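Side-chain contacts in lactoylglutathione lyase (Pseudomonas aeruginosa, PDB 4MTS), which belongs to the glyoxalase/bleomycin resistance/dioxygenase superfamily and is seen as a dimer with bound nickel and zinc ions: residues 16-19 and 20-24; 79-82 and 83-86. All coordinates share one frame; numbering follows the deposited sequence.

Interaction 1. Residues 16-19 and 20-24; sequences ALEF and YTRAL
Ala16 O takes Tyr20 N at 3.1 Å, Leu17 O and Glu18 O take the amides of Thr21 and Arg22 likewise, and then the last turn of helix 13-23 widens, with weak bonds from both Ala23 N and Leu24 N to Phe19 O. Phe19 turns an edge to its neighbour: CD2 stands 3.5 Å above the ring plane of Tyr20, over the ring centre, in a T-shaped pair with planes at 88°. With CG anti to the backbone N (chi1 173°), the Phe19 ring stands out from the helix beside its last turn, where CE2 meets Leu24 CD1 at 3.5 Å and CD1 packs on Ala23 CB. Tyr20 OH is hydrogen-bonded to Asp115 OD2. Thr21 OG1 gives a second bond to Leu17 O, 2.8 Å long, from the face of that carbonyl opposite to Thr21 N. On the outer side Glu18 bends at chi2 and brings OE1 to the guanidinium edge of Arg22, 2.6 Å from NE and 2.8 Å from NH2. Both hydrogen bonds are weak in angle, which suggests that charge attraction counts for more here than directed bonding; the other side is held by the C-H edge of Phe19 on the Tyr20 face and by apolar packing.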
ATOM      1  N   ALA A  16      -8.594  -7.418  12.444  1.00  8.72           N
ATOM      2  CA  ALA A  16      -7.844  -6.421  11.677  1.00  9.47           C
ATOM      3  C   ALA A  16      -8.223  -5.000  12.095  1.00 11.99           C
ATOM      4  O   ALA A  16      -7.351  -4.218  12.454  1.00 11.02           O
ATOM      5  CB  ALA A  16      -8.072  -6.625  10.174  1.00 10.44           C
ATOM      6  N   LEU A  17      -9.537  -4.656  12.070  1.00  9.20           N
ATOM      7  CA  LEU A  17     -10.018  -3.332  12.459  1.00  9.32           C
ATOM      8  C   LEU A  17      -9.605  -2.961  13.890  1.00 13.32           C
ATOM      9  O   LEU A  17      -9.253  -1.813  14.151  1.00 13.10           O
ATOM     10  CB  LEU A  17     -11.566  -3.254  12.306  1.00 10.43           C
ATOM     11  CG  LEU A  17     -12.055  -3.221  10.833  1.00 14.71           C
ATOM     12  CD1 LEU A  17     -13.584  -3.249  10.756  1.00 17.00           C
ATOM     13  CD2 LEU A  17     -11.559  -1.986  10.087  1.00 15.33           C
ATOM     14  N   GLU A  18      -9.620  -3.930  14.795  1.00  9.98           N
ATOM     15  CA  GLU A  18      -9.225  -3.661  16.183  1.00 11.00           C
ATOM     16  C   GLU A  18      -7.764  -3.192  16.206  1.00 15.29           C
ATOM     17  O   GLU A  18      -7.460  -2.231  16.886  1.00 13.96           O
ATOM     18  CB  GLU A  18      -9.378  -4.923  17.032  1.00 13.44           C
ATOM     19  CG  GLU A  18     -10.827  -5.349  17.234  1.00 29.58           C
ATOM     20  CD  GLU A  18     -11.718  -4.226  17.728  1.00 59.03           C
ATOM     21  OE1 GLU A  18     -11.442  -3.689  18.823  1.00 35.51           O
ATOM     22  OE2 GLU A  18     -12.626  -3.813  16.973  1.00 62.82           O
ATOM     23  N   PHE A  19      -6.891  -3.847  15.442  1.00 12.64           N
ATOM     24  CA  PHE A  19      -5.481  -3.417  15.372  1.00 11.76           C
ATOM     25  C   PHE A  19      -5.368  -2.007  14.819  1.00 13.24           C
ATOM     26  O   PHE A  19      -4.714  -1.171  15.435  1.00 13.18           O
ATOM     27  CB  PHE A  19      -4.664  -4.395  14.520  1.00 12.87           C
ATOM     28  CG  PHE A  19      -3.244  -3.948  14.253  1.00 14.42           C
ATOM     29  CD1 PHE A  19      -2.234  -4.178  15.187  1.00 18.31           C
ATOM     30  CD2 PHE A  19      -2.907  -3.326  13.057  1.00 15.38           C
ATOM     31  CE1 PHE A  19      -0.917  -3.757  14.941  1.00 18.67           C
ATOM     32  CE2 PHE A  19      -1.593  -2.897  12.816  1.00 17.44           C
ATOM     33  CZ  PHE A  19      -0.606  -3.114  13.757  1.00 16.42           C
ATOM     34  N   TYR A  20      -5.901  -1.760  13.590  1.00  8.09           N
ATOM     35  CA  TYR A  20      -5.747  -0.449  12.982  1.00  8.67           C
ATOM     36  C   TYR A  20      -6.328   0.696  13.775  1.00 12.76           C
ATOM     37  O   TYR A  20      -5.712   1.762  13.834  1.00 11.87           O
ATOM     38  CB  TYR A  20      -6.199  -0.453  11.499  1.00  9.86           C
ATOM     39  CG  TYR A  20      -5.216  -1.272  10.684  1.00 10.41           C
ATOM     40  CD1 TYR A  20      -3.977  -0.747  10.323  1.00 12.25           C
ATOM     41  CD2 TYR A  20      -5.473  -2.608  10.387  1.00 10.40           C
ATOM     42  CE1 TYR A  20      -3.040  -1.518   9.632  1.00 12.54           C
ATOM     43  CE2 TYR A  20      -4.528  -3.401   9.738  1.00 10.58           C
ATOM     44  CZ  TYR A  20      -3.324  -2.837   9.332  1.00 13.87           C
ATOM     45  OH  TYR A  20      -2.399  -3.602   8.651  1.00 13.81           O
ATOM     46  N   THR A  21      -7.489   0.467  14.424  1.00 11.60           N
ATOM     47  CA  THR A  21      -8.112   1.539  15.197  1.00 11.80           C
ATOM     48  C   THR A  21      -7.529   1.676  16.588  1.00 16.17           C
ATOM     49  O   THR A  21      -7.384   2.801  17.038  1.00 18.18           O
ATOM     50  CB  THR A  21      -9.656   1.395  15.278  1.00 13.40           C
ATOM     51  OG1 THR A  21      -9.970   0.179  15.967  1.00 14.58           O
ATOM     52  CG2 THR A  21     -10.323   1.434  13.917  1.00 15.43           C
ATOM     53  N   ARG A  22      -7.276   0.564  17.293  1.00 16.17           N
ATOM     54  CA  ARG A  22      -6.780   0.610  18.684  1.00 16.31           C
ATOM     55  C   ARG A  22      -5.282   0.865  18.787  1.00 21.65           C
ATOM     56  O   ARG A  22      -4.868   1.769  19.514  1.00 22.28           O
ATOM     57  CB  ARG A  22      -7.118  -0.661  19.458  1.00 15.94           C
ATOM     58  CG  ARG A  22      -8.587  -0.971  19.674  1.00 28.38           C
ATOM     59  CD  ARG A  22      -8.701  -2.054  20.746  1.00 43.70           C
ATOM     60  NE  ARG A  22      -9.386  -3.268  20.292  1.00 55.37           N
ATOM     61  CZ  ARG A  22      -9.542  -4.370  21.031  1.00 76.74           C
ATOM     62  NH1 ARG A  22      -9.050  -4.428  22.264  1.00 70.36           N
ATOM     63  NH2 ARG A  22     -10.172  -5.427  20.536  1.00 56.11           N
ATOM     64  N   ALA A  23      -4.461   0.015  18.139  1.00 18.61           N
ATOM     65  CA  ALA A  23      -3.012   0.182  18.186  1.00 17.93           C
ATOM     66  C   ALA A  23      -2.548   1.397  17.382  1.00 21.18           C
ATOM     67  O   ALA A  23      -1.622   2.103  17.811  1.00 21.36           O
ATOM     68  CB  ALA A  23      -2.316  -1.090  17.698  1.00 18.89           C
ATOM     69  N   LEU A  24      -3.182   1.663  16.231  1.00 15.07           N
ATOM     70  CA  LEU A  24      -2.744   2.767  15.358  1.00 14.45           C
ATOM     71  C   LEU A  24      -3.607   4.018  15.303  1.00 18.07           C
ATOM     72  O   LEU A  24      -3.286   4.936  14.550  1.00 17.02           O
ATOM     73  CB  LEU A  24      -2.418   2.251  13.945  1.00 14.63           C
ATOM     74  CG  LEU A  24      -1.251   1.242  13.868  1.00 20.32           C
ATOM     75  CD1 LEU A  24      -1.224   0.526  12.498  1.00 20.66           C
ATOM     76  CD2 LEU A  24       0.115   1.943  14.145  1.00 20.89           C
TER

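Interaction 2. Residues 79-82 and 83-86; sequences VEDA and AVTC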
ATOM      1  N   VAL A  79       4.645   8.855  12.825  1.00 17.50           N
ATOM      2  CA  VAL A  79       4.238   8.904  14.239  1.00 17.35           C
ATOM      3  C   VAL A  79       5.010  10.006  15.008  1.00 21.54           C
ATOM      4  O   VAL A  79       6.129  10.354  14.632  1.00 18.99           O
ATOM      5  CB  VAL A  79       4.365   7.522  14.946  1.00 20.38           C
ATOM      6  CG1 VAL A  79       3.452   6.473  14.314  1.00 20.12           C
ATOM      7  CG2 VAL A  79       5.814   7.028  14.982  1.00 20.42           C
ATOM      8  N   GLU A  80       4.418  10.521  16.090  1.00 19.86           N
ATOM      9  CA  GLU A  80       5.053  11.549  16.929  1.00 20.74           C
ATOM     10  C   GLU A  80       6.256  10.958  17.679  1.00 24.17           C
ATOM     11  O   GLU A  80       7.323  11.578  17.733  1.00 24.78           O
ATOM     12  CB  GLU A  80       4.012  12.113  17.922  1.00 23.31           C
ATOM     13  CG  GLU A  80       4.361  13.503  18.434  1.00 39.95           C
ATOM     14  CD  GLU A  80       3.478  14.010  19.560  1.00 61.46           C
ATOM     15  OE1 GLU A  80       2.883  15.099  19.398  1.00 62.66           O
ATOM     16  OE2 GLU A  80       3.388  13.328  20.606  1.00 57.43           O
ATOM     17  N   ASP A  81       6.094   9.742  18.206  1.00 20.36           N
ATOM     18  CA  ASP A  81       7.103   9.044  18.991  1.00 20.68           C
ATOM     19  C   ASP A  81       6.940   7.562  18.750  1.00 22.51           C
ATOM     20  O   ASP A  81       5.981   6.966  19.233  1.00 21.08           O
ATOM     21  CB  ASP A  81       6.851   9.340  20.492  1.00 23.40           C
ATOM     22  CG  ASP A  81       7.959   8.927  21.429  1.00 29.90           C
ATOM     23  OD1 ASP A  81       8.435   7.779  21.320  1.00 28.90           O
ATOM     24  OD2 ASP A  81       8.311   9.731  22.306  1.00 35.39           O
ATOM     25  N   ALA A  82       7.891   6.955  18.032  1.00 20.85           N
ATOM     26  CA  ALA A  82       7.864   5.537  17.706  1.00 18.96           C
ATOM     27  C   ALA A  82       7.940   4.616  18.921  1.00 21.13           C
ATOM     28  O   ALA A  82       7.244   3.605  18.941  1.00 18.24           O
ATOM     29  CB  ALA A  82       8.955   5.210  16.698  1.00 18.93           C
ATOM     30  N   ALA A  83       8.734   4.971  19.958  1.00 19.71           N
ATOM     31  CA  ALA A  83       8.811   4.140  21.172  1.00 20.36           C
ATOM     32  C   ALA A  83       7.445   4.081  21.874  1.00 22.52           C
ATOM     33  O   ALA A  83       7.062   3.027  22.363  1.00 21.12           O
ATOM     34  CB  ALA A  83       9.870   4.677  22.132  1.00 21.02           C
ATOM     35  N   VAL A  84       6.727   5.207  21.892  1.00 20.42           N
ATOM     36  CA  VAL A  84       5.389   5.303  22.506  1.00 20.85           C
ATOM     37  C   VAL A  84       4.369   4.440  21.715  1.00 23.41           C
ATOM     38  O   VAL A  84       3.622   3.664  22.313  1.00 22.00           O
ATOM     39  CB  VAL A  84       4.946   6.774  22.671  1.00 25.32           C
ATOM     40  CG1 VAL A  84       3.455   6.873  22.987  1.00 24.85           C
ATOM     41  CG2 VAL A  84       5.773   7.471  23.758  1.00 25.26           C
ATOM     42  N   THR A  85       4.369   4.552  20.382  1.00 19.26           N
ATOM     43  CA  THR A  85       3.472   3.720  19.559  1.00 17.98           C
ATOM     44  C   THR A  85       3.776   2.218  19.748  1.00 20.78           C
ATOM     45  O   THR A  85       2.840   1.430  19.866  1.00 18.12           O
ATOM     46  CB  THR A  85       3.451   4.214  18.119  1.00 18.18           C
ATOM     47  OG1 THR A  85       3.197   5.605  18.165  1.00 19.73           O
ATOM     48  CG2 THR A  85       2.348   3.547  17.270  1.00 19.28           C
ATOM     49  N   CYS A  86       5.082   1.822  19.831  1.00 18.77           N
ATOM     50  CA  CYS A  86       5.471   0.429  20.067  1.00 18.18           C
ATOM     51  C   CYS A  86       4.943  -0.082  21.387  1.00 22.85           C
ATOM     52  O   CYS A  86       4.458  -1.209  21.458  1.00 21.50           O
ATOM     53  CB  CYS A  86       6.988   0.277  20.009  1.00 18.14           C
ATOM     54  SG  CYS A  86       7.668   0.381  18.339  1.00 21.43           S
TER
HETATM   55  O   HOH W   1       3.511   8.547  18.616  1.00 25.68           O
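Asp81 sits at the N-cap of helix 82-91, and its OD1 makes the capping bond, accepting from Val84 N at 3.1 Å. The amide comes from above the carboxylate plane, 52° out of it, yet its N-H points well at the oxygen (156°). Setting CG anti to the backbone N (chi1 -168°) swings the carboxylate forward over the first turn, where it should also feel the favourable field of the helix N-terminus. The methyl CG2 of Val84 packs against this group, 3.5 Å from Asp81 CG, the two side chains crossing at about a right angle. The same aspartate starts the backbone pattern: its O accepts from Thr85 N at 3.1 Å, and Ala82 O takes Cys86 N at 2.9 Å.

A water bridges the turn. It accepts from Asp81 N at 2.9 Å and is hydrogen-bonded to Thr85 OG1 at 3.0 Å, linking the backbone before the helix to a side chain in its first turn. Thr85 OG1 lies beside its own backbone N, on the side facing back to Val79, whose CB is 3.9 Å away.

Farther out, Gln125 OE1 receives the amide of Ala82, tying the helix start to the end of strand 120-125, with which Val79 pairs through its backbone. Val79 also packs on Met1 of the second subunit. Ala82 and Cys86 turn to the sheet, touching Val109 and Ala111 of strand 109-114, while Cys86 and Ala83 meet Glu99 of strand 95-99.

How the interactions relate
Both contacts are local, but they treat opposite ends of two helices: interaction 1 covers the closing turns of helix 13-23, interaction 2 the entry into helix 82-91. The first is largely buried, its centre about 8 Å from the centre of the chain, and its core is aromatic and aliphatic, with charges confined to one side. The second, at about 15 Å, is only partly buried and relies on a capping carboxylate and a water. Both pack on the sheet that holds strands 109-114 and 120-125, Phe19 and Leu24 on Val121 and Cys86 on Ala111, while Leu17 and Tyr20 also touch the four-stranded sheet. The helices meet: Leu24 CD2 lies 4.2 Å from Thr85 CG2, and Arg22 O accepts from Arg88.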